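Side-chain contact in CalS13 (Micromonospora echinospora, PDB 4ZAS), which probably acts as a pyridoxal phosphate-dependent sugar aminotransferase, here with a dTDP-4-keto-6-deoxyglucose molecule bound: residues G82-H87 and Y269-N274. Residues are numbered along the deposited sequence; the frame is centred on the assembly and turned at random.
Sequences GTAGLH and YRFILN
F271 lays one face of its ring on A84: the methyl carbon A84 CB stands 3.8 Å from the ring centroid and 11° off the ring normal, which defines a CH-pi contact. The opposite face carries Y269 CB, 3.4 Å above the plane; the ring is thus held between A84 CB of the helix and a residue two positions earlier in its own loop. Its far edge meets H87 in an edge-to-face pair, F271 CZ lying 4.0 Å from H87 CG with the planes at 66°. With CG anti to the backbone N (chi1 -165°), the H87 imidazole reaches across to present its face to F271 CZ and its CE1 to Y269 CE2, 3.3 Å away in an oblique ring pair that completes an aromatic cluster. With F271 replaced by an alanine, the space between A84 CB and Y269 CB is likely to be left unfilled and the H87 ring face to lose the edge set against it.

Backbone hydrogen bonds tie Y269 and F271 to R246 and R247 at the end of helix 237-247. Within 82-87, T83 OG1 and G82 N bind phosphate oxygens of the cofactor-modified lysine at position 222. The cluster thus packs the phosphate-binding start of helix 82-94 against the loop that leads into helix 275-305, while H87 reaches helix 121-125 at A125.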
loop_
_atom_site.group_PDB
_atom_site.type_symbol
_atom_site.label_atom_id
_atom_site.label_comp_id
_atom_site.label_asym_id
_atom_site.label_seq_id
_atom_site.Cartn_x
_atom_site.Cartn_y
_atom_site.Cartn_z
ATOM N N GLY A 82 7.432 -0.445 4.028
ATOM C CA GLY A 82 7.683 -0.917 5.378
ATOM C C GLY A 82 6.472 -0.834 6.292
ATOM O O GLY A 82 6.232 -1.718 7.116
ATOM N N THR A 83 5.712 0.243 6.168
ATOM C CA THR A 83 4.515 0.426 6.971
ATOM C C THR A 83 3.511 -0.701 6.682
ATOM O O THR A 83 2.835 -1.207 7.586
ATOM C CB THR A 83 3.880 1.782 6.694
ATOM O OG1 THR A 83 4.878 2.806 6.766
ATOM C CG2 THR A 83 2.776 2.068 7.675
ATOM N N ALA A 84 3.407 -1.083 5.409
ATOM C CA ALA A 84 2.540 -2.196 5.033
ATOM C C ALA A 84 3.088 -3.498 5.628
ATOM O O ALA A 84 2.306 -4.357 6.024
ATOM C CB ALA A 84 2.398 -2.300 3.522
ATOM N N GLY A 85 4.416 -3.645 5.697
ATOM C CA GLY A 85 5.002 -4.798 6.360
ATOM C C GLY A 85 4.524 -4.873 7.814
ATOM O O GLY A 85 4.150 -5.941 8.314
ATOM N N LEU A 86 4.498 -3.725 8.489
ATOM C CA LEU A 86 4.046 -3.685 9.873
ATOM C C LEU A 86 2.552 -3.942 9.956
ATOM O O LEU A 86 2.090 -4.650 10.858
ATOM C CB LEU A 86 4.392 -2.344 10.542
ATOM C CG LEU A 86 5.880 -2.157 10.856
ATOM C CD1 LEU A 86 6.244 -0.685 10.950
ATOM C CD2 LEU A 86 6.265 -2.881 12.126
ATOM N N HIS A 87 1.795 -3.342 9.041
ATOM C CA HIS A 87 0.340 -3.534 9.006
ATOM C C HIS A 87 0.027 -5.036 8.906
ATOM O O HIS A 87 -0.726 -5.575 9.711
ATOM C CB HIS A 87 -0.255 -2.730 7.844
ATOM C CG HIS A 87 -1.745 -2.550 7.898
ATOM N ND1 HIS A 87 -2.624 -3.587 8.129
ATOM C CD2 HIS A 87 -2.510 -1.443 7.727
ATOM C CE1 HIS A 87 -3.862 -3.127 8.103
ATOM N NE2 HIS A 87 -3.820 -1.831 7.856
ATOM N N TYR A 269 -4.901 -8.306 2.239
ATOM C CA TYR A 269 -4.631 -6.944 1.831
ATOM C C TYR A 269 -4.042 -7.000 0.441
ATOM O O TYR A 269 -3.976 -8.068 -0.174
ATOM C CB TYR A 269 -3.677 -6.257 2.818
ATOM C CG TYR A 269 -4.066 -6.432 4.286
ATOM C CD1 TYR A 269 -3.763 -7.605 4.979
ATOM C CD2 TYR A 269 -4.778 -5.436 4.963
ATOM C CE1 TYR A 269 -4.143 -7.769 6.295
ATOM C CE2 TYR A 269 -5.155 -5.600 6.291
ATOM C CZ TYR A 269 -4.834 -6.767 6.942
ATOM O OH TYR A 269 -5.211 -6.941 8.250
ATOM N N ARG A 270 -3.603 -5.851 -0.053
ATOM C CA ARG A 270 -3.027 -5.769 -1.385
ATOM C C ARG A 270 -1.706 -5.022 -1.228
ATOM O O ARG A 270 -1.619 -3.805 -1.425
ATOM C CB ARG A 270 -4.027 -5.096 -2.336
ATOM C CG ARG A 270 -3.526 -4.479 -3.628
ATOM C CD ARG A 270 -2.793 -5.422 -4.531
ATOM N NE ARG A 270 -2.965 -4.990 -5.919
ATOM C CZ ARG A 270 -2.009 -4.505 -6.700
ATOM N NH1 ARG A 270 -0.770 -4.372 -6.251
ATOM N NH2 ARG A 270 -2.304 -4.154 -7.940
ATOM N N PHE A 271 -0.689 -5.790 -0.842
ATOM C CA PHE A 271 0.575 -5.274 -0.344
ATOM C C PHE A 271 1.773 -5.739 -1.167
ATOM O O PHE A 271 2.904 -5.478 -0.797
ATOM C CB PHE A 271 0.793 -5.724 1.109
ATOM C CG PHE A 271 -0.023 -4.966 2.135
ATOM C CD1 PHE A 271 -0.618 -3.754 1.827
ATOM C CD2 PHE A 271 -0.171 -5.471 3.427
ATOM C CE1 PHE A 271 -1.364 -3.060 2.791
ATOM C CE2 PHE A 271 -0.915 -4.785 4.381
ATOM C CZ PHE A 271 -1.519 -3.579 4.058
ATOM N N ILE A 272 1.538 -6.380 -2.303
ATOM C CA ILE A 272 2.639 -6.948 -3.071
ATOM C C ILE A 272 3.595 -5.870 -3.597
ATOM O O ILE A 272 3.192 -4.738 -3.857
ATOM C CB ILE A 272 2.092 -7.821 -4.214
ATOM C CG1 ILE A 272 1.155 -7.018 -5.111
ATOM C CG2 ILE A 272 1.329 -8.998 -3.646
ATOM C CD1 ILE A 272 0.981 -7.617 -6.482
ATOM N N LEU A 273 4.867 -6.242 -3.727
ATOM C CA LEU A 273 5.895 -5.411 -4.355
ATOM C C LEU A 273 5.935 -5.769 -5.821
ATOM O O LEU A 273 5.918 -6.949 -6.154
ATOM C CB LEU A 273 7.264 -5.672 -3.712
ATOM C CG LEU A 273 8.478 -4.930 -4.275
ATOM C CD1 LEU A 273 8.516 -3.522 -3.727
ATOM C CD2 LEU A 273 9.796 -5.653 -3.977
ATOM N N ASN A 274 6.058 -4.792 -6.712
ATOM C CA ASN A 274 5.975 -5.146 -8.124
ATOM C C ASN A 274 7.338 -5.398 -8.746
ATOM O O ASN A 274 8.376 -5.206 -8.099
ATOM C CB ASN A 274 5.200 -4.081 -8.918
ATOM C CG ASN A 274 5.904 -2.730 -9.008
ATOM O OD1 ASN A 274 7.121 -2.580 -8.773
ATOM N ND2 ASN A 274 5.118 -1.718 -9.399
#